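Local coordinates for hypothetical protein UNP Q5LQD5_SILPO (Silicibacter pomeroyi, PDB 2IMH), which is of unknown function, belongs to the DUF1028 family and has a layered alpha-beta fold probably related to that of the Ntn hydrolases, at residues R145-L150 against A192-Y197; F5-H10 against G18-T23; S165-V170 against T179-Y184; N125-A130 against I151-A156. All blocks are in the same frame, centred on the assembly; numbering follows the deposited sequence. Where two conformers were deposited one is given.

Contact 1 of 4, residues R145-L150 against A192-Y197; sequences RLLAAL and ALEQLY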
# COMPACT_ATOMS: atom_id res chain seq x y z
N ARG A 145 -5.75 10.55 -0.90
CA ARG A 145 -6.72 9.78 -0.10
C ARG A 145 -5.97 8.77 0.75
O ARG A 145 -6.28 8.59 1.93
CB ARG A 145 -7.73 9.07 -1.01
CG ARG A 145 -8.98 9.90 -1.29
CD ARG A 145 -9.46 9.79 -2.73
NE ARG A 145 -9.84 8.45 -3.15
CZ ARG A 145 -9.92 8.07 -4.43
NH1 ARG A 145 -10.27 6.84 -4.75
NH2 ARG A 145 -9.63 8.94 -5.39
N LEU A 146 -4.97 8.12 0.15
CA LEU A 146 -4.12 7.17 0.87
C LEU A 146 -3.39 7.89 1.99
O LEU A 146 -3.37 7.42 3.13
CB LEU A 146 -3.13 6.48 -0.08
CG LEU A 146 -3.73 5.52 -1.11
CD1 LEU A 146 -2.66 5.14 -2.14
CD2 LEU A 146 -4.35 4.27 -0.46
N LEU A 147 -2.83 9.06 1.69
CA LEU A 147 -2.16 9.85 2.73
C LEU A 147 -3.11 10.24 3.86
O LEU A 147 -2.76 10.15 5.04
CB LEU A 147 -1.47 11.08 2.14
CG LEU A 147 -0.21 10.82 1.29
CD1 LEU A 147 0.20 12.07 0.49
CD2 LEU A 147 0.96 10.32 2.15
N ALA A 148 -4.31 10.68 3.49
CA ALA A 148 -5.34 11.06 4.47
C ALA A 148 -5.63 9.89 5.42
O ALA A 148 -5.80 10.07 6.63
CB ALA A 148 -6.60 11.49 3.76
N ALA A 149 -5.69 8.68 4.85
CA ALA A 149 -5.89 7.46 5.63
C ALA A 149 -4.80 7.23 6.66
O ALA A 149 -5.09 6.93 7.82
CB ALA A 149 -6.04 6.25 4.71
N LEU A 150 -3.53 7.38 6.26
CA LEU A 150 -2.41 7.23 7.21
C LEU A 150 -2.50 8.24 8.35
O LEU A 150 -2.34 7.91 9.52
CB LEU A 150 -1.07 7.41 6.50
CG LEU A 150 -0.65 6.35 5.49
CD1 LEU A 150 0.77 6.67 4.99
CD2 LEU A 150 -0.72 4.94 6.09
N ALA A 192 6.95 13.32 6.30
CA ALA A 192 8.07 13.24 5.37
C ALA A 192 7.64 12.57 4.06
O ALA A 192 8.10 12.95 2.98
CB ALA A 192 9.24 12.51 6.00
N LEU A 193 6.75 11.58 4.18
CA LEU A 193 6.15 10.94 3.01
C LEU A 193 5.38 11.93 2.17
O LEU A 193 5.51 11.93 0.95
CB LEU A 193 5.23 9.79 3.41
CG LEU A 193 4.70 8.92 2.26
CD1 LEU A 193 5.81 8.29 1.43
CD2 LEU A 193 3.78 7.82 2.86
N GLU A 194 4.56 12.77 2.80
CA GLU A 194 3.80 13.76 2.03
C GLU A 194 4.75 14.71 1.28
O GLU A 194 4.52 15.04 0.10
CB GLU A 194 2.84 14.55 2.92
CG GLU A 194 1.90 15.42 2.08
CD GLU A 194 0.95 16.28 2.89
OE1 GLU A 194 0.00 15.75 3.51
OE2 GLU A 194 1.12 17.52 2.85
N GLN A 195 5.82 15.14 1.94
CA GLN A 195 6.79 16.03 1.28
C GLN A 195 7.38 15.33 0.07
O GLN A 195 7.52 15.93 -1.01
CB GLN A 195 7.91 16.40 2.24
CG GLN A 195 7.61 17.56 3.17
CD GLN A 195 8.88 18.07 3.84
OE1 GLN A 195 9.55 17.33 4.58
NE2 GLN A 195 9.23 19.34 3.59
N LEU A 196 7.72 14.05 0.24
CA LEU A 196 8.31 13.28 -0.85
C LEU A 196 7.32 13.13 -1.99
O LEU A 196 7.68 13.25 -3.17
CB LEU A 196 8.77 11.91 -0.34
CG LEU A 196 9.27 10.87 -1.37
CD1 LEU A 196 10.44 11.40 -2.21
CD2 LEU A 196 9.65 9.62 -0.63
N TYR A 197 6.07 12.86 -1.64
CA TYR A 197 4.99 12.76 -2.62
C TYR A 197 4.86 14.03 -3.47
O TYR A 197 4.75 13.95 -4.69
CB TYR A 197 3.66 12.39 -1.94
CG TYR A 197 2.49 12.59 -2.86
CD1 TYR A 197 2.18 11.63 -3.82
CD2 TYR A 197 1.73 13.75 -2.79
CE1 TYR A 197 1.10 11.83 -4.70
CE2 TYR A 197 0.64 13.95 -3.66
CZ TYR A 197 0.35 12.98 -4.60
OH TYR A 197 -0.71 13.18 -5.46
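Leu147 and Glu194 mark the nearest backbone approach of two helical segments that run almost antiparallel, at 170°, with their axes 11.1 Å apart. Such a wide spacing is bridged by long side chains, and here Leu147 carries most of the load by spreading its two methyls over different partners. Its CD2 meets CD2 of Leu193 at 3.8 Å. The other branch, CD1, lies 4.0 Å from CD2 of Tyr197, approaching that ring obliquely, and touches the aliphatic part of Glu194 at CG (4.1 Å). With CG of Leu147 anti to the carbonyl carbon (chi1 -71°), the fork opens toward the facing helix. Leu150, one turn further on, crosses Leu193 at about a right angle and sets CD1 3.9 Å from Leu193 CD2, a methyl thereby shared by two leucines. Cutting Leu147 back to an alanine would probably open a gap between the helices, leaving the Tyr197 ring without its methyl across the contact and Leu193 CD2 with Leu150 alone of the two leucines. The chemistry is wholly dispersive, with the Glu194 carboxylate at the exposed margin. Beneath the pair, toward the sheet, Met168 of strand 165-172 receives Leu147, while Leu180 of strand 175-182 receives Leu193 and Tyr197. On its other flank helix 142-155 packs against helix 126-137 through Leu150 and Met131, so the contact joins helix 189-200 to the rest of the helical layer.

Contact 2 of 4, residues F5-H10 against G18-T23; sequences FSILAH and GGAAAT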
# COMPACT_ATOMS: atom_id res chain seq x y z
N PHE A 5 -0.19 -0.21 10.63
CA PHE A 5 -1.46 -0.16 9.89
C PHE A 5 -1.18 0.02 8.42
O PHE A 5 -0.18 0.64 8.04
CB PHE A 5 -2.44 0.91 10.42
CG PHE A 5 -1.82 2.24 10.72
CD1 PHE A 5 -1.49 3.14 9.69
CD2 PHE A 5 -1.60 2.63 12.04
CE1 PHE A 5 -0.95 4.39 9.98
CE2 PHE A 5 -1.05 3.87 12.35
CZ PHE A 5 -0.72 4.76 11.31
N SER A 6 -2.03 -0.58 7.59
CA SER A 6 -1.89 -0.49 6.13
C SER A 6 -3.24 -0.43 5.44
O SER A 6 -4.25 -0.91 5.96
CB SER A 6 -1.07 -1.66 5.58
OG SER A 6 -1.73 -2.90 5.76
N ILE A 7 -3.26 0.18 4.27
CA ILE A 7 -4.50 0.27 3.51
C ILE A 7 -4.17 -0.08 2.07
O ILE A 7 -3.14 0.34 1.57
CB ILE A 7 -5.14 1.67 3.60
CG1 ILE A 7 -6.50 1.69 2.89
CG2 ILE A 7 -4.18 2.79 3.13
CD1 ILE A 7 -7.40 2.77 3.37
N LEU A 8 -5.01 -0.92 1.47
CA LEU A 8 -4.94 -1.23 0.03
C LEU A 8 -6.20 -0.68 -0.61
O LEU A 8 -7.29 -0.78 -0.04
CB LEU A 8 -4.86 -2.73 -0.22
CG LEU A 8 -3.78 -3.51 0.54
CD1 LEU A 8 -3.91 -5.02 0.31
CD2 LEU A 8 -2.40 -2.98 0.17
N ALA A 9 -6.08 -0.14 -1.82
CA ALA A 9 -7.26 0.39 -2.49
C ALA A 9 -7.13 0.37 -3.99
O ALA A 9 -6.02 0.37 -4.52
CB ALA A 9 -7.54 1.83 -2.03
N HIS A 10 -8.29 0.35 -4.65
CA HIS A 10 -8.44 0.46 -6.10
C HIS A 10 -9.05 1.84 -6.39
O HIS A 10 -9.91 2.32 -5.63
CB HIS A 10 -9.34 -0.71 -6.57
CG HIS A 10 -9.93 -0.55 -7.94
ND1 HIS A 10 -9.18 -0.30 -9.07
CD2 HIS A 10 -11.20 -0.74 -8.38
CE1 HIS A 10 -9.97 -0.26 -10.13
NE2 HIS A 10 -11.20 -0.54 -9.74
N GLY A 18 -3.31 0.72 -5.44
CA GLY A 18 -2.28 1.22 -4.55
C GLY A 18 -2.41 0.80 -3.12
O GLY A 18 -3.34 0.08 -2.75
N GLY A 19 -1.46 1.24 -2.31
CA GLY A 19 -1.50 0.96 -0.88
C GLY A 19 -0.61 1.94 -0.15
O GLY A 19 0.23 2.62 -0.77
N ALA A 20 -0.78 2.00 1.16
CA ALA A 20 0.05 2.85 2.00
C ALA A 20 0.14 2.23 3.36
O ALA A 20 -0.77 1.52 3.78
CB ALA A 20 -0.51 4.23 2.07
N ALA A 21 1.24 2.49 4.08
CA ALA A 21 1.42 1.84 5.38
C ALA A 21 2.34 2.66 6.25
O ALA A 21 3.11 3.49 5.76
CB ALA A 21 2.03 0.45 5.19
N ALA A 22 2.26 2.42 7.55
CA ALA A 22 3.18 3.05 8.49
C ALA A 22 3.35 2.10 9.66
O ALA A 22 2.42 1.35 9.99
CB ALA A 22 2.65 4.42 8.93
N THR A 23 4.55 2.09 10.25
CA THR A 23 4.80 1.31 11.46
C THR A 23 5.65 2.06 12.45
O THR A 23 6.28 3.07 12.12
CB THR A 23 5.59 0.00 11.20
OG1 THR A 23 6.92 0.32 10.77
CG2 THR A 23 4.89 -0.92 10.18
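The beta hairpin formed by strands 4-11 and 16-23, with Phe5 paired to Ala22 and Ile7 to Ala20, lies in the middle of a six-stranded antiparallel sheet. Six backbone hydrogen bonds join the segments in reciprocal couples at Phe5-Ala22, Ile7-Ala20 and Ala9-Gly18. The Phe5 N to Ala22 O bond is nearly straight (3.1 Å, 170° at the hydrogen), whereas Gly18 O accepts from Ala9 N at 2.9 Å with the donor tilted from the carbonyl plane. At the non-hydrogen-bonded pairs the backbones come closer, and CA-H...O contacts fill in, as from Gly19 CA to Ile7 O at 3.0 Å.

The side chains sort onto two faces. On one, Phe5 has its CG between the backbone N and the carbonyl carbon (chi1 45°), which swings the ring across toward the neighbouring strand: CE1 rests 3.8 Å from Ala22 CB, and Ala22 O stands over one ring face, offset toward the rim. Next along this face, Ile7 CG2 meets Ala20 CB at 4.1 Å. The opposite face brings Ser6 CB to 3.8 Å from Ala21 CB, and Leu8 lays CD2 at 4.2 Å over Gly19 CA, where no side chain intervenes.

Helices 126-137 and 142-155 cover Phe5, Ile7 and Ala9, whereas strand 40-45 of the second sheet covers Ser6 and Leu8, and its Gln45 takes the Ser6 hydroxyl in a hydrogen bond. A central hairpin, its second strand made of glycines and alanines here from Gly18 to Ala22, between a helical layer and a second sheet is consistent with an alpha-beta-beta-alpha sandwich of the kind seen in Ntn hydrolases.

Contact 3 of 4, residues S165-V170 against T179-Y184; sequences SAAMLV and TLRIDY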
# COMPACT_ATOMS: atom_id res chain seq x y z
N SER A 165 8.44 4.70 10.26
CA SER A 165 8.50 4.58 8.78
C SER A 165 7.11 4.64 8.14
O SER A 165 6.10 4.31 8.77
CB SER A 165 9.25 3.31 8.36
OG SER A 165 8.52 2.12 8.69
N ALA A 166 7.08 5.07 6.89
CA ALA A 166 5.83 5.16 6.14
C ALA A 166 6.16 4.92 4.68
O ALA A 166 7.29 5.16 4.24
CB ALA A 166 5.18 6.54 6.32
N ALA A 167 5.18 4.44 3.92
CA ALA A 167 5.37 4.22 2.49
C ALA A 167 4.06 4.25 1.72
O ALA A 167 2.97 4.06 2.29
CB ALA A 167 6.06 2.90 2.25
N MSE A 168 4.20 4.43 0.41
CA MSE A 168 3.08 4.35 -0.51
C MSE A 168 3.55 3.64 -1.77
O MSE A 168 4.73 3.73 -2.13
CB MSE A 168 2.55 5.74 -0.87
CG MSE A 168 1.20 5.74 -1.59
SE MSE A 168 0.32 7.49 -1.55
CE MSE A 168 0.14 7.58 0.38
N LEU A 169 2.63 2.94 -2.41
CA LEU A 169 2.93 2.27 -3.66
C LEU A 169 1.70 2.42 -4.53
O LEU A 169 0.60 2.01 -4.11
CB LEU A 169 3.23 0.79 -3.41
CG LEU A 169 3.45 -0.05 -4.67
CD1 LEU A 169 4.73 0.43 -5.36
CD2 LEU A 169 3.51 -1.56 -4.38
N VAL A 170 1.86 3.00 -5.72
CA VAL A 170 0.73 3.17 -6.63
C VAL A 170 1.14 2.77 -8.04
O VAL A 170 2.20 3.18 -8.53
CB VAL A 170 0.16 4.61 -6.63
CG1 VAL A 170 -0.96 4.77 -7.70
CG2 VAL A 170 -0.36 4.97 -5.22
N THR A 179 6.63 4.53 -6.19
CA THR A 179 7.03 3.83 -4.97
C THR A 179 7.78 4.86 -4.11
O THR A 179 8.84 5.35 -4.51
CB THR A 179 7.91 2.58 -5.25
OG1 THR A 179 8.57 2.22 -4.04
CG2 THR A 179 8.99 2.85 -6.31
N LEU A 180 7.20 5.20 -2.96
CA LEU A 180 7.70 6.28 -2.11
C LEU A 180 7.90 5.73 -0.72
O LEU A 180 6.93 5.28 -0.08
CB LEU A 180 6.71 7.45 -2.07
CG LEU A 180 6.33 8.00 -3.45
CD1 LEU A 180 5.25 9.08 -3.34
CD2 LEU A 180 7.55 8.48 -4.23
N ARG A 181 9.14 5.76 -0.26
CA ARG A 181 9.49 5.17 1.03
C ARG A 181 10.23 6.13 1.94
O ARG A 181 11.20 6.76 1.52
CB ARG A 181 10.30 3.88 0.83
CG ARG A 181 9.39 2.71 0.45
CD ARG A 181 10.15 1.48 0.07
NE ARG A 181 11.16 1.08 1.05
CZ ARG A 181 11.91 -0.00 0.90
NH1 ARG A 181 11.72 -0.78 -0.16
NH2 ARG A 181 12.84 -0.31 1.79
N ILE A 182 9.71 6.25 3.15
CA ILE A 182 10.45 6.83 4.27
C ILE A 182 10.78 5.66 5.19
O ILE A 182 9.91 5.17 5.91
CB ILE A 182 9.61 7.89 5.03
CG1 ILE A 182 9.06 8.98 4.08
CG2 ILE A 182 10.42 8.51 6.18
CD1 ILE A 182 10.13 9.79 3.36
N ASP A 183 12.01 5.17 5.12
CA ASP A 183 12.36 3.93 5.83
C ASP A 183 12.71 4.18 7.29
O ASP A 183 12.69 3.26 8.12
CB ASP A 183 13.51 3.21 5.12
CG ASP A 183 13.06 2.39 3.91
OD1 ASP A 183 11.83 2.33 3.62
OD2 ASP A 183 13.95 1.83 3.24
N TYR A 184 13.04 5.43 7.60
CA TYR A 184 13.23 5.88 8.98
C TYR A 184 13.08 7.39 9.07
O TYR A 184 13.66 8.14 8.27
CB TYR A 184 14.60 5.46 9.53
CG TYR A 184 14.92 6.16 10.84
CD1 TYR A 184 14.37 5.70 12.04
CD2 TYR A 184 15.73 7.30 10.86
CE1 TYR A 184 14.64 6.35 13.24
CE2 TYR A 184 16.00 7.96 12.07
CZ TYR A 184 15.45 7.48 13.25
OH TYR A 184 15.72 8.12 14.45
O HOH W 1 9.17 2.61 4.18
O HOH W 2 6.90 1.78 -1.99
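Segments 165-170 and 179-182 run antiparallel, their axes 4.8 Å apart at 178°, with Ala166 paired to Ile182 and Met168 to Leu180. They belong to a beta hairpin of strands 165-172 and 175-182 at one margin of the six-stranded sheet, with 175-182 as its outermost strand. Both pairs are hydrogen-bonded reciprocally; the straightest link is Leu180 N to Met168 O, 3.0 Å long with 178° at the hydrogen.

The non-hydrogen-bonded pairs, Ala167-Arg181 between them and Leu169-Thr179 beyond Met168-Leu180, put their side chains on the more exposed face. Leu169 CD1 leans obliquely onto Thr179 CB at 3.8 Å, and Ala167 CB lies alongside Arg181 CG. At the far end Ser165 touches Ile182 O through CB (3.1 Å), while its hydroxyl is bound elsewhere, to Ser25 and Val28. Leu180, on the other face, faces helix 189-200, as selenomethionine Met168 faces helix 142-155.

Water also stitches the strands: one molecule donates to Met168 O and is hydrogen-bonded to Thr179 OG1. Arg181, bent at chi3 (51°), grips Asp183 side-on: OD1 lies in the guanidinium plane and takes NE on its syn lone pair at 2.9 Å, while NH2 meets OD2 at 2.8 Å, tilted out of both planes.

Contact 4 of 4, residues N125-A130 against I151-A156; sequences NSVLGA and IAAEGA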
# COMPACT_ATOMS: atom_id res chain seq x y z
N ASN A 125 -9.80 -0.04 18.35
CA ASN A 125 -10.51 -0.41 17.12
C ASN A 125 -10.58 0.74 16.16
O ASN A 125 -10.41 0.58 14.94
CB ASN A 125 -11.93 -0.85 17.41
CG ASN A 125 -12.02 -2.29 17.85
OD1 ASN A 125 -11.01 -3.01 17.88
ND2 ASN A 125 -13.23 -2.73 18.18
N SER A 126 -10.81 1.92 16.73
CA SER A 126 -11.13 3.09 15.93
C SER A 126 -9.99 3.53 15.03
O SER A 126 -10.19 4.39 14.17
CB SER A 126 -11.56 4.24 16.83
OG SER A 126 -10.58 4.50 17.80
N VAL A 127 -8.79 2.96 15.22
CA VAL A 127 -7.67 3.27 14.34
C VAL A 127 -8.01 2.86 12.90
O VAL A 127 -7.89 3.67 11.98
CB VAL A 127 -6.33 2.64 14.84
CG1 VAL A 127 -5.23 2.81 13.80
CG2 VAL A 127 -5.89 3.29 16.15
N LEU A 128 -8.49 1.63 12.73
CA LEU A 128 -8.84 1.15 11.38
C LEU A 128 -10.13 1.78 10.87
O LEU A 128 -10.26 2.07 9.67
CB LEU A 128 -8.91 -0.38 11.33
CG LEU A 128 -7.58 -1.06 11.69
CD1 LEU A 128 -7.77 -2.56 11.70
CD2 LEU A 128 -6.42 -0.67 10.75
N GLY A 129 -11.10 1.97 11.76
CA GLY A 129 -12.32 2.70 11.42
C GLY A 129 -12.01 4.11 10.93
O GLY A 129 -12.54 4.53 9.90
N ALA A 130 -11.14 4.82 11.65
CA ALA A 130 -10.80 6.21 11.29
C ALA A 130 -10.04 6.23 9.96
O ALA A 130 -10.29 7.09 9.11
CB ALA A 130 -9.96 6.88 12.38
N ILE A 151 -2.76 9.50 8.00
CA ILE A 151 -2.90 10.57 8.99
C ILE A 151 -4.03 10.30 9.99
O ILE A 151 -3.85 10.46 11.21
CB ILE A 151 -3.03 11.93 8.28
CG1 ILE A 151 -1.66 12.34 7.72
CG2 ILE A 151 -3.62 13.01 9.20
CD1 ILE A 151 -0.59 12.66 8.80
N ALA A 152 -5.19 9.87 9.49
CA ALA A 152 -6.33 9.55 10.36
C ALA A 152 -6.01 8.38 11.28
O ALA A 152 -6.40 8.36 12.44
CB ALA A 152 -7.56 9.23 9.52
N ALA A 153 -5.31 7.38 10.75
CA ALA A 153 -4.96 6.20 11.54
C ALA A 153 -4.02 6.62 12.66
O ALA A 153 -4.17 6.19 13.80
CB ALA A 153 -4.29 5.16 10.68
N GLU A 154 -3.05 7.47 12.31
CA GLU A 154 -2.08 7.99 13.30
C GLU A 154 -2.79 8.80 14.38
O GLU A 154 -2.53 8.63 15.57
CB GLU A 154 -1.02 8.84 12.62
CG GLU A 154 0.03 9.36 13.59
CD GLU A 154 1.00 10.28 12.91
OE1 GLU A 154 0.56 11.07 12.06
OE2 GLU A 154 2.21 10.20 13.23
N GLY A 155 -3.69 9.68 13.95
CA GLY A 155 -4.40 10.57 14.86
C GLY A 155 -5.36 9.86 15.81
O GLY A 155 -5.73 10.40 16.86
N ALA A 156 -5.79 8.66 15.44
CA ALA A 156 -6.74 7.90 16.24
C ALA A 156 -6.07 7.15 17.39
O ALA A 156 -6.75 6.62 18.27
CB ALA A 156 -7.52 6.93 15.34
O HOH W 3 -9.80 6.84 18.18
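Apolar packing comes first, and it rests on Val127 and four alanines where the start of helix 126-137 meets the end of helix 142-155. With CG1 anti to the backbone N (chi1 172°), Val127 straddles the facing segment: CG1 comes 4.0 Å from Ala153 CB, while CG2 turns to the Ala156 end. The methyl of Ala156 projects toward helix 126-137 and settles between Val127 CA and Ala130 CB, 3.8 Å from each. Because these side chains are so short, the backbones themselves draw together, to 4.9 Å between the CA atoms of Val127 and Ala153.

A second kind of contact sets methyls against main-chain carbonyls. Val127 CG1 touches Ala153 O at 3.5 Å, and Ala152 CB stands equally near Ala130 O. Substituting an alanine for Val127 would probably leave Ala153 without its methyl partner and open a gap between the two helices beside Phe5, which Val127 and Ala153 both touch.

The third kind is polar and lies at the exposed side of the contact, at Ser126. A single water bridges the segments, hydrogen-bonded to Ser126 OG at a short 2.5 Å and donating to Ala156 O at 3.1 Å.

Taken together, the contact brings the two helices close by small size rather than by interlocking long side chains. Direct polar bonding between the segments is absent, so what holds them is dispersion between methyls and backbone, supplemented by one water-mediated link at the solvent edge.

The four contacts illustrate how chemistry follows depth. Contact 2 lies at the heart of the chain, wholly buried, and contact 3 extends the same six-stranded sheet to its margin: strands 16-23 and 165-172 are neighbours there, with Gly19 N probably bonded to Leu169 O. Both depend on backbone hydrogen bonds, but waters and a salt bridge appear only toward the exposed edge. Contacts 1 and 4 share helix 142-155, gripping it on different flanks, and are mainly apolar; leucines span the wide, buried gap of contact 1, alanines the close and partly exposed approach of contact 4. Phe5 ties contact 2 to contact 4, and Met168 ties contact 3 to contact 1.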